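Local coordinates for protein racemase, putative (Roseobacter denitrificans, PDB 3TCS) that binds magnesium in a TIM-barrel domain of the mandelate racemase/muconate lactonizing enzyme type and may act as a hydro-lyase or racemase, at residues A110-R115 with A124-G129; L282-I287 with L291-M296; H320-I325 with K330-S335. One frame throughout, in Å; residues are numbered along the deposited sequence.

Interaction 1 (A110-R115 with A124-G129); sequences AIWDLR and AEVLGG
Trp112, on helix 98-119, meets two consecutive aliphatic residues, Val126 and Leu127, at the end of the short helix 123-126, and each of the two takes a different part of the indole. Leu127 comes over a face: its CD2 methyl sits 3.9 Å from the centroid of the six-membered ring of Trp112, 23° off the ring normal, a CH-pi contact. It leans toward the CZ3 side of that ring, where Leu127 CD2 and Trp112 CZ3 are 3.6 Å apart. Val126 arrives from another direction, its CG1 lying near the ring plane at the edge, 3.7 Å from Trp112 CZ3. That carbon is thus touched both from above and from the rim.

The torsions explain the division of labour. In Val126, chi1 of 180° sets CG1 anti to the backbone N, and this is the branch that reaches the indole edge. In Leu127, CG stands anti to the carbonyl carbon (chi1 -68°), and the side chain crosses the indole at about a right angle; CD1 takes the extended position and CD2, the other branch, lies over the ring. The second face of the indole is met from within its own helix: Arg115 NH1 lies 3.3 Å above the plane, offset toward the rim, while Arg115 NH2 is hydrogen-bonded to Ile78 O. Behind the contact, Gly128 closes the short helix in a Schellman motif, with Gly129 N bonded to Ala124 O at 2.7 Å and Gly128 N to Glu125 O.

Ile287 and Cys288 of helix 287-300 also touch the indole, so the tryptophan stands where the N-terminal domain meets the barrel. No hydrogen bond crosses between 110-115 and 124-129; their mutual hold therefore rests on dispersion and on aliphatic C-H groups set against the pi cloud.

Interaction 2 (L282-I287 with L291-M296); sequences LYLGGI and LRVVEM
Leu284 and Val293 meet methyl to methyl at an oblique angle, Leu284 CD2 lying 3.6 Å from Val293 CG2. Both CB atoms point toward the opposite segment. In Leu284, CG is anti to the backbone N (chi1 -178°), which carries the isobutyl group across to the helix; on Val293 the branch used is CG2, the one anti to the carbonyl carbon. Trp265 of helix 262-270 also packs on Val293, and Pro279 on Leu284.

The second pair, Ile287 and Leu291, is one helical turn apart. Here the side chains run slantwise past each other, Ile287 CG2 approaching Leu291 CD1 at 3.9 Å, and Leu291 CG comes within 3.2 Å of Ile287 O. The same carbonyl oxygen accepts a hydrogen bond from Leu291 N at 2.8 Å, with an N-H...O angle of 156°.

This is the entry into a helix of the TIM barrel: the loop after strand 276-277 turns into helix 287-300 with Gly286 at the N-cap. Gly285 and Gly286 both have positive phi, with backbone angles that are readily open to glycine. Further bonds tie down the turn: Ile287 N is bound by Asp108 OD2 of helix 98-119, Gly286 O by Thr290 OG1, and Leu284 O by Arg289 NE.

Interaction 3 (H320-I325 with K330-S335); sequences HLLRAI and KYLEFS. With DAL (D-alanine), chain L.
The barrel strand 332-335, which carries Glu333 of the D-alanine pocket, is backed here by the C-terminal end of helix 314-322. Leu322 makes the contact from the helix with a single methyl. Its CD1 lies 3.9 Å from Leu332 CA and equally 3.9 Å from Leu332 CD1, so it rests against both the backbone and the branch end of one residue. The Leu322 side chain points toward the strand, with CG anti to the carbonyl carbon (chi1 -71°) and the chain extended beyond it, and it meets Leu332 at a slant. Leu322 CD1 also comes to 4.2 Å from Tyr331 O, a looser touch at the edge of the patch.

Around this patch, Leu332 packs on Thr315, Thr318 and Met319 of the same helix, while Leu322 also touches Ile134 of the neighbouring strand 132-139. The strand's own hydrogen bonds run from Leu332 and Phe334 to residues of 132-139. Beyond Leu322 the helix ends with Leu321 O accepting from both Ala324 N and Ile325 N.

Glu333, which follows Leu332 on the strand, is turned to other work: its extended chain leads away from the helix to the bound D-alanine. Glu333 OE2 pairs with Lys167 NZ in a salt bridge and is hydrogen-bonded to Ser139 OG, and Glu333 OE1 is bonded to Cys308 N. Three protein partners thus fix the carboxylate's rotation in the pocket. A strand with aliphatic residues backed by an outer helix and a polar residue directed to the ligand is the usual layout of a TIM-barrel active site, as in the enolase superfamily.

Interactions 1, 2 and 3 follow one another along the chain, their centres 14 to 15 Å apart. Interaction 1 lies in the N-terminal domain, on helices 98-119 and 123-126; the other two lie in the barrel, on helix 287-300 and on helix 314-322 with strand 332-335. All three touch pairwise. Leu127 packs on Leu291 of interaction 2 and on Ala324 of interaction 3, while Leu291 CD2 meets Leu321 CD1 at 3.6 Å where the two consecutive barrel helices lie together. Leu127, Leu291 and Leu321 thus form an apolar link from the N-terminal domain to two outer helices of the barrel; the next residue of the second helix, Leu322, makes the contact with the ligand-pocket strand.

Interaction 1 (A110-R115 with A124-G129)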
ATOM      1  N   ALA B 110       2.900  20.807  -4.024  1.00  8.12           N
ATOM      2  CA  ALA B 110       3.408  22.079  -3.499  1.00  7.39           C
ATOM      3  C   ALA B 110       4.551  22.566  -4.395  1.00  8.53           C
ATOM      4  O   ALA B 110       4.724  23.768  -4.620  1.00  9.15           O
ATOM      5  CB  ALA B 110       3.906  21.901  -2.059  1.00  7.91           C
ATOM      6  N   ILE B 111       5.330  21.621  -4.908  1.00  7.99           N
ATOM      7  CA  ILE B 111       6.440  21.952  -5.787  1.00  9.14           C
ATOM      8  C   ILE B 111       5.908  22.515  -7.104  1.00  9.60           C
ATOM      9  O   ILE B 111       6.472  23.458  -7.645  1.00  8.70           O
ATOM     10  CB  ILE B 111       7.338  20.708  -6.027  1.00 10.36           C
ATOM     11  CG1 ILE B 111       8.115  20.401  -4.743  1.00 11.55           C
ATOM     12  CG2 ILE B 111       8.277  20.934  -7.202  1.00 10.31           C
ATOM     13  CD1 ILE B 111       8.959  19.141  -4.806  1.00 14.04           C
ATOM     14  N   TRP B 112       4.813  21.963  -7.622  1.00  9.03           N
ATOM     15  CA  TRP B 112       4.271  22.500  -8.869  1.00  9.63           C
ATOM     16  C   TRP B 112       3.738  23.918  -8.671  1.00  9.01           C
ATOM     17  O   TRP B 112       3.877  24.765  -9.550  1.00  9.76           O
ATOM     18  CB  TRP B 112       3.185  21.580  -9.437  1.00 10.63           C
ATOM     19  CG  TRP B 112       3.778  20.363 -10.081  1.00 10.97           C
ATOM     20  CD1 TRP B 112       3.890  19.114  -9.539  1.00 12.76           C
ATOM     21  CD2 TRP B 112       4.404  20.300 -11.369  1.00 13.38           C
ATOM     22  NE1 TRP B 112       4.550  18.277 -10.411  1.00 12.94           N
ATOM     23  CE2 TRP B 112       4.874  18.978 -11.542  1.00 13.68           C
ATOM     24  CE3 TRP B 112       4.612  21.233 -12.396  1.00 15.01           C
ATOM     25  CZ2 TRP B 112       5.540  18.565 -12.704  1.00 16.38           C
ATOM     26  CZ3 TRP B 112       5.278  20.820 -13.551  1.00 17.16           C
ATOM     27  CH2 TRP B 112       5.733  19.497 -13.693  1.00 16.36           C
ATOM     28  N   ASP B 113       3.140  24.179  -7.512  1.00  8.66           N
ATOM     29  CA  ASP B 113       2.634  25.512  -7.206  1.00  9.36           C
ATOM     30  C   ASP B 113       3.825  26.473  -7.161  1.00 10.18           C
ATOM     31  O   ASP B 113       3.762  27.593  -7.678  1.00  9.80           O
ATOM     32  CB  ASP B 113       1.932  25.501  -5.849  1.00  9.36           C
ATOM     33  CG  ASP B 113       1.300  26.835  -5.509  1.00 11.92           C
ATOM     34  OD1 ASP B 113       0.482  27.315  -6.316  1.00  8.88           O
ATOM     35  OD2 ASP B 113       1.618  27.399  -4.439  1.00  9.88           O
ATOM     36  N   LEU B 114       4.911  26.027  -6.536  1.00  9.20           N
ATOM     37  CA  LEU B 114       6.118  26.840  -6.424  1.00 12.13           C
ATOM     38  C   LEU B 114       6.655  27.191  -7.808  1.00 12.09           C
ATOM     39  O   LEU B 114       7.029  28.331  -8.062  1.00 13.07           O
ATOM     40  CB  LEU B 114       7.195  26.092  -5.626  1.00 12.51           C
ATOM     41  CG  LEU B 114       8.614  26.680  -5.593  1.00 15.63           C
ATOM     42  CD1 LEU B 114       8.596  28.075  -5.006  1.00 18.71           C
ATOM     43  CD2 LEU B 114       9.512  25.782  -4.767  1.00 19.80           C
ATOM     44  N   ARG B 115       6.688  26.207  -8.699  1.00 11.79           N
ATOM     45  CA  ARG B 115       7.182  26.424 -10.056  1.00 11.76           C
ATOM     46  C   ARG B 115       6.309  27.424 -10.798  1.00 11.57           C
ATOM     47  O   ARG B 115       6.813  28.331 -11.460  1.00 10.08           O
ATOM     48  CB  ARG B 115       7.224  25.099 -10.821  1.00 11.72           C
ATOM     49  CG  ARG B 115       8.336  24.151 -10.371  1.00 14.86           C
ATOM     50  CD  ARG B 115       8.158  22.753 -10.968  1.00 17.04           C
ATOM     51  NE  ARG B 115       9.322  21.898 -10.725  1.00 19.98           N
ATOM     52  CZ  ARG B 115       9.411  20.626 -11.104  1.00 21.84           C
ATOM     53  NH1 ARG B 115       8.401  20.049 -11.742  1.00 24.95           N
ATOM     54  NH2 ARG B 115      10.516  19.932 -10.860  1.00 21.30           N
ATOM     55  N   ALA B 124      -1.244  24.658 -15.090  1.00  9.41           N
ATOM     56  CA  ALA B 124      -1.692  24.135 -16.379  1.00  9.86           C
ATOM     57  C   ALA B 124      -0.745  24.552 -17.500  1.00 11.76           C
ATOM     58  O   ALA B 124      -0.476  23.772 -18.412  1.00 12.91           O
ATOM     59  CB  ALA B 124      -3.102  24.623 -16.687  1.00  8.05           C
ATOM     60  N   GLU B 125      -0.252  25.787 -17.439  1.00 10.57           N
ATOM     61  CA  GLU B 125       0.675  26.280 -18.453  1.00 10.47           C
ATOM     62  C   GLU B 125       2.062  25.674 -18.272  1.00 11.74           C
ATOM     63  O   GLU B 125       2.740  25.359 -19.249  1.00 12.68           O
ATOM     64  CB  GLU B 125       0.762  27.809 -18.407  1.00 10.84           C
ATOM     65  CG  GLU B 125      -0.367  28.490 -19.171  1.00 15.52           C
ATOM     66  CD  GLU B 125      -0.258  30.003 -19.170  1.00 18.09           C
ATOM     67  OE1 GLU B 125       0.812  30.527 -18.797  1.00 15.93           O
ATOM     68  OE2 GLU B 125      -1.247  30.669 -19.551  1.00 19.66           O
ATOM     69  N   VAL B 126       2.481  25.507 -17.023  1.00 11.99           N
ATOM     70  CA  VAL B 126       3.791  24.921 -16.753  1.00 13.20           C
ATOM     71  C   VAL B 126       3.807  23.508 -17.332  1.00 13.98           C
ATOM     72  O   VAL B 126       4.832  23.031 -17.815  1.00 14.76           O
ATOM     73  CB  VAL B 126       4.073  24.853 -15.235  1.00 12.41           C
ATOM     74  CG1 VAL B 126       5.441  24.238 -14.988  1.00 15.75           C
ATOM     75  CG2 VAL B 126       4.012  26.246 -14.630  1.00 14.68           C
ATOM     76  N   LEU B 127       2.652  22.853 -17.294  1.00 12.32           N
ATOM     77  CA  LEU B 127       2.506  21.494 -17.803  1.00 12.73           C
ATOM     78  C   LEU B 127       2.355  21.428 -19.322  1.00 13.19           C
ATOM     79  O   LEU B 127       2.172  20.344 -19.884  1.00 13.28           O
ATOM     80  CB  LEU B 127       1.296  20.820 -17.151  1.00 12.04           C
ATOM     81  CG  LEU B 127       1.377  20.507 -15.655  1.00 12.69           C
ATOM     82  CD1 LEU B 127       0.025  20.001 -15.180  1.00 13.28           C
ATOM     83  CD2 LEU B 127       2.459  19.467 -15.396  1.00 13.65           C
ATOM     84  N   GLY B 128       2.416  22.578 -19.982  1.00 13.77           N
ATOM     85  CA  GLY B 128       2.294  22.606 -21.433  1.00 13.24           C
ATOM     86  C   GLY B 128       0.896  22.910 -21.942  1.00 14.05           C
ATOM     87  O   GLY B 128       0.651  22.884 -23.150  1.00 12.93           O
ATOM     88  N   GLY B 129      -0.020  23.207 -21.027  1.00 11.15           N
ATOM     89  CA  GLY B 129      -1.384  23.506 -21.416  1.00 11.08           C
ATOM     90  C   GLY B 129      -1.715  24.984 -21.349  1.00 10.77           C
ATOM     91  O   GLY B 129      -0.823  25.827 -21.358  1.00 10.09           O
TER

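Interaction 2 (L282-I287 with L291-M296)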
ATOM      1  N   LEU B 282      -3.880  12.619  -6.143  1.00  7.29           N
ATOM      2  CA  LEU B 282      -3.309  12.515  -4.810  1.00 10.07           C
ATOM      3  C   LEU B 282      -3.127  11.079  -4.307  1.00  9.91           C
ATOM      4  O   LEU B 282      -2.161  10.796  -3.600  1.00 11.64           O
ATOM      5  CB  LEU B 282      -4.134  13.362  -3.834  1.00  6.88           C
ATOM      6  CG  LEU B 282      -4.252  14.833  -4.283  1.00  6.56           C
ATOM      7  CD1 LEU B 282      -5.021  15.632  -3.236  1.00  7.22           C
ATOM      8  CD2 LEU B 282      -2.859  15.445  -4.492  1.00  5.55           C
ATOM      9  N   TYR B 283      -4.033  10.166  -4.660  1.00  9.08           N
ATOM     10  CA  TYR B 283      -3.858   8.779  -4.226  1.00  8.70           C
ATOM     11  C   TYR B 283      -2.659   8.176  -4.965  1.00  8.88           C
ATOM     12  O   TYR B 283      -1.977   7.288  -4.449  1.00  8.79           O
ATOM     13  CB  TYR B 283      -5.084   7.909  -4.550  1.00  9.94           C
ATOM     14  CG  TYR B 283      -6.356   8.204  -3.776  1.00 12.05           C
ATOM     15  CD1 TYR B 283      -6.315   8.687  -2.467  1.00 14.17           C
ATOM     16  CD2 TYR B 283      -7.610   7.951  -4.345  1.00 13.68           C
ATOM     17  CE1 TYR B 283      -7.488   8.911  -1.742  1.00 14.13           C
ATOM     18  CE2 TYR B 283      -8.789   8.170  -3.628  1.00 15.10           C
ATOM     19  CZ  TYR B 283      -8.718   8.649  -2.325  1.00 13.99           C
ATOM     20  OH  TYR B 283      -9.875   8.855  -1.604  1.00 14.12           O
ATOM     21  N   LEU B 284      -2.417   8.657  -6.182  1.00  7.92           N
ATOM     22  CA  LEU B 284      -1.333   8.142  -7.019  1.00  8.66           C
ATOM     23  C   LEU B 284       0.062   8.658  -6.671  1.00  8.71           C
ATOM     24  O   LEU B 284       1.059   8.094  -7.114  1.00  9.44           O
ATOM     25  CB  LEU B 284      -1.646   8.423  -8.496  1.00  9.85           C
ATOM     26  CG  LEU B 284      -0.700   7.958  -9.612  1.00 10.30           C
ATOM     27  CD1 LEU B 284      -0.356   6.481  -9.456  1.00  8.14           C
ATOM     28  CD2 LEU B 284      -1.389   8.198 -10.957  1.00  9.44           C
ATOM     29  N   GLY B 285       0.144   9.722  -5.881  1.00  7.77           N
ATOM     30  CA  GLY B 285       1.453  10.234  -5.510  1.00  6.34           C
ATOM     31  C   GLY B 285       1.826  11.588  -6.083  1.00  8.27           C
ATOM     32  O   GLY B 285       2.960  12.038  -5.922  1.00  9.52           O
ATOM     33  N   GLY B 286       0.890  12.247  -6.754  1.00  7.15           N
ATOM     34  CA  GLY B 286       1.191  13.562  -7.281  1.00  6.56           C
ATOM     35  C   GLY B 286       1.089  13.713  -8.782  1.00  8.33           C
ATOM     36  O   GLY B 286       0.776  12.760  -9.502  1.00  8.30           O
ATOM     37  N   ILE B 287       1.357  14.931  -9.244  1.00  9.06           N
ATOM     38  CA  ILE B 287       1.310  15.270 -10.663  1.00  9.42           C
ATOM     39  C   ILE B 287       2.317  14.471 -11.493  1.00  9.14           C
ATOM     40  O   ILE B 287       1.959  13.869 -12.504  1.00  9.47           O
ATOM     41  CB  ILE B 287       1.582  16.778 -10.866  1.00  8.81           C
ATOM     42  CG1 ILE B 287       0.429  17.599 -10.277  1.00 12.35           C
ATOM     43  CG2 ILE B 287       1.773  17.089 -12.346  1.00 11.18           C
ATOM     44  CD1 ILE B 287      -0.900  17.398 -10.981  1.00 10.60           C
ATOM     45  N   LEU B 291       1.306  11.933 -14.397  1.00  7.17           N
ATOM     46  CA  LEU B 291       1.723  12.151 -15.782  1.00  8.49           C
ATOM     47  C   LEU B 291       2.320  10.875 -16.392  1.00  8.74           C
ATOM     48  O   LEU B 291       2.260  10.671 -17.605  1.00  7.89           O
ATOM     49  CB  LEU B 291       2.732  13.298 -15.865  1.00  9.33           C
ATOM     50  CG  LEU B 291       2.147  14.689 -15.586  1.00 11.07           C
ATOM     51  CD1 LEU B 291       3.250  15.739 -15.636  1.00 12.60           C
ATOM     52  CD2 LEU B 291       1.065  14.999 -16.611  1.00 10.84           C
ATOM     53  N   ARG B 292       2.900  10.021 -15.554  1.00  7.92           N
ATOM     54  CA  ARG B 292       3.458   8.768 -16.054  1.00  9.76           C
ATOM     55  C   ARG B 292       2.308   7.873 -16.504  1.00  9.19           C
ATOM     56  O   ARG B 292       2.408   7.191 -17.522  1.00  9.11           O
ATOM     57  CB  ARG B 292       4.275   8.059 -14.975  1.00 11.00           C
ATOM     58  CG  ARG B 292       5.504   8.828 -14.538  1.00 15.03           C
ATOM     59  CD  ARG B 292       6.357   8.005 -13.595  1.00 16.45           C
ATOM     60  NE  ARG B 292       7.201   8.852 -12.758  1.00 21.49           N
ATOM     61  CZ  ARG B 292       7.983   8.395 -11.783  1.00 21.80           C
ATOM     62  NH1 ARG B 292       8.030   7.093 -11.530  1.00 19.40           N
ATOM     63  NH2 ARG B 292       8.697   9.240 -11.047  1.00 22.01           N
ATOM     64  N   VAL B 293       1.211   7.884 -15.749  1.00  9.21           N
ATOM     65  CA  VAL B 293       0.047   7.085 -16.112  1.00  9.07           C
ATOM     66  C   VAL B 293      -0.603   7.691 -17.355  1.00  9.23           C
ATOM     67  O   VAL B 293      -1.041   6.971 -18.248  1.00  7.48           O
ATOM     68  CB  VAL B 293      -0.972   7.019 -14.956  1.00  9.35           C
ATOM     69  CG1 VAL B 293      -2.260   6.334 -15.418  1.00  9.57           C
ATOM     70  CG2 VAL B 293      -0.366   6.247 -13.790  1.00  9.28           C
ATOM     71  N   VAL B 294      -0.655   9.018 -17.409  1.00  7.54           N
ATOM     72  CA  VAL B 294      -1.226   9.711 -18.561  1.00  8.84           C
ATOM     73  C   VAL B 294      -0.484   9.295 -19.835  1.00  9.29           C
ATOM     74  O   VAL B 294      -1.099   9.077 -20.883  1.00  8.18           O
ATOM     75  CB  VAL B 294      -1.127  11.241 -18.390  1.00  8.02           C
ATOM     76  CG1 VAL B 294      -1.462  11.946 -19.697  1.00  8.20           C
ATOM     77  CG2 VAL B 294      -2.077  11.699 -17.290  1.00  8.22           C
ATOM     78  N   GLU B 295       0.840   9.184 -19.745  1.00  8.00           N
ATOM     79  CA  GLU B 295       1.639   8.785 -20.903  1.00  9.72           C
ATOM     80  C   GLU B 295       1.388   7.314 -21.276  1.00  9.37           C
ATOM     81  O   GLU B 295       1.315   6.978 -22.456  1.00 10.16           O
ATOM     82  CB  GLU B 295       3.123   9.033 -20.618  1.00 11.62           C
ATOM     83  CG  GLU B 295       4.093   8.554 -21.698  1.00 14.13           C
ATOM     84  CD  GLU B 295       3.775   9.072 -23.099  1.00 16.32           C
ATOM     85  OE1 GLU B 295       3.248  10.199 -23.241  1.00 14.63           O
ATOM     86  OE2 GLU B 295       4.076   8.347 -24.074  1.00 16.91           O
ATOM     87  N   MET B 296       1.261   6.440 -20.280  1.00  8.50           N
ATOM     88  CA  MET B 296       0.979   5.029 -20.560  1.00 10.16           C
ATOM     89  C   MET B 296      -0.313   4.965 -21.361  1.00  8.94           C
ATOM     90  O   MET B 296      -0.411   4.257 -22.365  1.00  9.18           O
ATOM     91  CB  MET B 296       0.757   4.233 -19.276  1.00 10.14           C
ATOM     92  CG  MET B 296       1.954   4.062 -18.375  1.00 11.41           C
ATOM     93  SD  MET B 296       1.445   3.173 -16.888  1.00 13.00           S
ATOM     94  CE  MET B 296       2.937   3.312 -15.894  1.00 12.96           C
TER

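Interaction 3 (H320-I325 with K330-S335)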
ATOM      1  N   HIS B 320      -6.361  21.618 -13.669  1.00  5.88           N
ATOM      2  CA  HIS B 320      -5.130  22.039 -14.334  1.00  7.12           C
ATOM      3  C   HIS B 320      -4.592  20.931 -15.232  1.00  6.89           C
ATOM      4  O   HIS B 320      -4.140  21.191 -16.349  1.00  8.95           O
ATOM      5  CB  HIS B 320      -4.049  22.419 -13.316  1.00  6.61           C
ATOM      6  CG  HIS B 320      -4.178  23.812 -12.779  1.00  7.67           C
ATOM      7  ND1 HIS B 320      -5.130  24.170 -11.849  1.00 10.77           N
ATOM      8  CD2 HIS B 320      -3.465  24.933 -13.036  1.00  5.66           C
ATOM      9  CE1 HIS B 320      -4.997  25.450 -11.554  1.00  6.57           C
ATOM     10  NE2 HIS B 320      -3.994  25.937 -12.262  1.00 10.57           N
ATOM     11  N   LEU B 321      -4.637  19.696 -14.742  1.00  7.46           N
ATOM     12  CA  LEU B 321      -4.147  18.566 -15.520  1.00  7.53           C
ATOM     13  C   LEU B 321      -4.947  18.409 -16.813  1.00  7.26           C
ATOM     14  O   LEU B 321      -4.372  18.227 -17.888  1.00  8.78           O
ATOM     15  CB  LEU B 321      -4.237  17.269 -14.707  1.00  6.51           C
ATOM     16  CG  LEU B 321      -3.696  16.021 -15.422  1.00 11.26           C
ATOM     17  CD1 LEU B 321      -2.174  16.096 -15.494  1.00 10.36           C
ATOM     18  CD2 LEU B 321      -4.123  14.765 -14.687  1.00 10.68           C
ATOM     19  N   LEU B 322      -6.272  18.487 -16.705  1.00  7.11           N
ATOM     20  CA  LEU B 322      -7.138  18.336 -17.867  1.00  7.89           C
ATOM     21  C   LEU B 322      -6.961  19.435 -18.912  1.00 10.51           C
ATOM     22  O   LEU B 322      -7.312  19.242 -20.075  1.00 11.51           O
ATOM     23  CB  LEU B 322      -8.602  18.252 -17.427  1.00  7.48           C
ATOM     24  CG  LEU B 322      -9.011  16.953 -16.719  1.00  6.27           C
ATOM     25  CD1 LEU B 322     -10.453  17.064 -16.262  1.00  9.59           C
ATOM     26  CD2 LEU B 322      -8.852  15.760 -17.670  1.00  6.69           C
ATOM     27  N   ARG B 323      -6.418  20.580 -18.504  1.00  9.51           N
ATOM     28  CA  ARG B 323      -6.188  21.679 -19.440  1.00  9.58           C
ATOM     29  C   ARG B 323      -4.832  21.500 -20.109  1.00  9.42           C
ATOM     30  O   ARG B 323      -4.437  22.309 -20.945  1.00  9.44           O
ATOM     31  CB  ARG B 323      -6.193  23.033 -18.719  1.00 10.12           C
ATOM     32  CG  ARG B 323      -7.563  23.560 -18.286  1.00 12.00           C
ATOM     33  CD  ARG B 323      -8.480  23.888 -19.470  1.00 11.48           C
ATOM     34  NE  ARG B 323      -7.856  24.737 -20.486  1.00 11.85           N
ATOM     35  CZ  ARG B 323      -8.478  25.154 -21.587  1.00 12.21           C
ATOM     36  NH1 ARG B 323      -9.739  24.805 -21.804  1.00 10.57           N
ATOM     37  NH2 ARG B 323      -7.838  25.894 -22.484  1.00 11.33           N
ATOM     38  N   ALA B 324      -4.115  20.442 -19.745  1.00  9.37           N
ATOM     39  CA  ALA B 324      -2.793  20.231 -20.313  1.00 10.50           C
ATOM     40  C   ALA B 324      -2.542  18.910 -21.041  1.00 11.21           C
ATOM     41  O   ALA B 324      -1.822  18.885 -22.035  1.00 13.65           O
ATOM     42  CB  ALA B 324      -1.744  20.417 -19.226  1.00  8.56           C
ATOM     43  N   ILE B 325      -3.125  17.814 -20.574  1.00 11.07           N
ATOM     44  CA  ILE B 325      -2.853  16.533 -21.223  1.00  9.34           C
ATOM     45  C   ILE B 325      -3.476  16.407 -22.615  1.00 10.00           C
ATOM     46  O   ILE B 325      -4.544  16.956 -22.880  1.00 10.91           O
ATOM     47  CB  ILE B 325      -3.290  15.356 -20.322  1.00  8.29           C
ATOM     48  CG1 ILE B 325      -4.796  15.397 -20.079  1.00  9.87           C
ATOM     49  CG2 ILE B 325      -2.540  15.427 -18.990  1.00 10.75           C
ATOM     50  CD1 ILE B 325      -5.324  14.150 -19.376  1.00 10.81           C
ATOM     51  N   LYS B 330     -13.807  13.278 -21.389  1.00  9.43           N
ATOM     52  CA  LYS B 330     -14.870  14.231 -21.686  1.00  9.02           C
ATOM     53  C   LYS B 330     -15.195  15.289 -20.641  1.00  9.36           C
ATOM     54  O   LYS B 330     -15.767  16.324 -20.973  1.00  9.95           O
ATOM     55  CB  LYS B 330     -16.167  13.474 -21.990  1.00 10.51           C
ATOM     56  CG  LYS B 330     -16.049  12.378 -23.040  1.00 14.33           C
ATOM     57  CD  LYS B 330     -17.321  11.534 -23.047  1.00 15.51           C
ATOM     58  CE  LYS B 330     -17.183  10.307 -23.930  1.00 19.26           C
ATOM     59  NZ  LYS B 330     -18.427   9.480 -23.933  1.00 22.35           N
ATOM     60  N   TYR B 331     -14.835  15.046 -19.387  1.00  8.60           N
ATOM     61  CA  TYR B 331     -15.200  15.989 -18.341  1.00  8.77           C
ATOM     62  C   TYR B 331     -14.510  15.780 -17.005  1.00  9.14           C
ATOM     63  O   TYR B 331     -13.929  14.728 -16.738  1.00  7.56           O
ATOM     64  CB  TYR B 331     -16.724  15.933 -18.132  1.00  8.02           C
ATOM     65  CG  TYR B 331     -17.344  14.584 -18.499  1.00  7.66           C
ATOM     66  CD1 TYR B 331     -18.525  14.518 -19.246  1.00  7.56           C
ATOM     67  CD2 TYR B 331     -16.722  13.384 -18.152  1.00  6.89           C
ATOM     68  CE1 TYR B 331     -19.059  13.294 -19.645  1.00  8.99           C
ATOM     69  CE2 TYR B 331     -17.252  12.146 -18.547  1.00  9.12           C
ATOM     70  CZ  TYR B 331     -18.419  12.113 -19.297  1.00 10.37           C
ATOM     71  OH  TYR B 331     -18.927  10.905 -19.728  1.00 10.78           O
ATOM     72  N   LEU B 332     -14.605  16.811 -16.173  1.00  7.79           N
ATOM     73  CA  LEU B 332     -14.037  16.841 -14.829  1.00  8.23           C
ATOM     74  C   LEU B 332     -15.067  16.310 -13.832  1.00  7.95           C
ATOM     75  O   LEU B 332     -16.212  16.758 -13.837  1.00  7.96           O
ATOM     76  CB  LEU B 332     -13.715  18.290 -14.445  1.00  7.91           C
ATOM     77  CG  LEU B 332     -13.312  18.567 -12.995  1.00  6.69           C
ATOM     78  CD1 LEU B 332     -11.811  18.379 -12.855  1.00  6.37           C
ATOM     79  CD2 LEU B 332     -13.709  19.993 -12.603  1.00  6.45           C
ATOM     80  N   GLU B 333     -14.678  15.367 -12.978  1.00  7.98           N
ATOM     81  CA  GLU B 333     -15.618  14.878 -11.977  1.00  8.62           C
ATOM     82  C   GLU B 333     -15.851  16.043 -11.015  1.00  9.81           C
ATOM     83  O   GLU B 333     -14.900  16.665 -10.536  1.00  7.52           O
ATOM     84  CB  GLU B 333     -15.049  13.683 -11.213  1.00  9.04           C
ATOM     85  CG  GLU B 333     -15.919  13.299 -10.020  1.00  8.04           C
ATOM     86  CD  GLU B 333     -15.618  11.930  -9.460  1.00 10.31           C
ATOM     87  OE1 GLU B 333     -14.453  11.474  -9.498  1.00  7.67           O
ATOM     88  OE2 GLU B 333     -16.570  11.305  -8.963  1.00 12.91           O
ATOM     89  N   PHE B 334     -17.110  16.358 -10.744  1.00  8.01           N
ATOM     90  CA  PHE B 334     -17.398  17.476  -9.856  1.00  7.94           C
ATOM     91  C   PHE B 334     -18.426  17.094  -8.801  1.00  7.89           C
ATOM     92  O   PHE B 334     -19.608  16.968  -9.096  1.00  7.30           O
ATOM     93  CB  PHE B 334     -17.910  18.660 -10.672  1.00  8.02           C
ATOM     94  CG  PHE B 334     -17.913  19.959  -9.916  1.00  9.14           C
ATOM     95  CD1 PHE B 334     -16.741  20.695  -9.768  1.00 10.14           C
ATOM     96  CD2 PHE B 334     -19.084  20.433  -9.335  1.00  8.91           C
ATOM     97  CE1 PHE B 334     -16.736  21.891  -9.050  1.00  8.61           C
ATOM     98  CE2 PHE B 334     -19.090  21.629  -8.612  1.00  9.64           C
ATOM     99  CZ  PHE B 334     -17.912  22.357  -8.472  1.00 10.29           C
ATOM    100  N   SER B 335     -17.968  16.907  -7.568  1.00  8.53           N
ATOM    101  CA  SER B 335     -18.868  16.541  -6.484  1.00  8.27           C
ATOM    102  C   SER B 335     -19.916  17.618  -6.251  1.00  8.97           C
ATOM    103  O   SER B 335     -19.590  18.805  -6.190  1.00  8.76           O
ATOM    104  CB  SER B 335     -18.090  16.333  -5.188  1.00  8.56           C
ATOM    105  OG  SER B 335     -18.990  16.140  -4.111  1.00  8.98           O
TER
HETATM  106  N   DAL L 370     -15.516   8.296  -8.813  1.00 11.02           N
HETATM  107  CA  DAL L 370     -16.339   8.257  -7.591  1.00 13.70           C
HETATM  108  CB  DAL L 370     -16.310   9.605  -6.883  1.00  9.29           C
HETATM  109  C   DAL L 370     -15.817   7.210  -6.666  1.00 13.37           C
HETATM  110  O   DAL L 370     -15.771   6.075  -7.014  1.00 20.29           O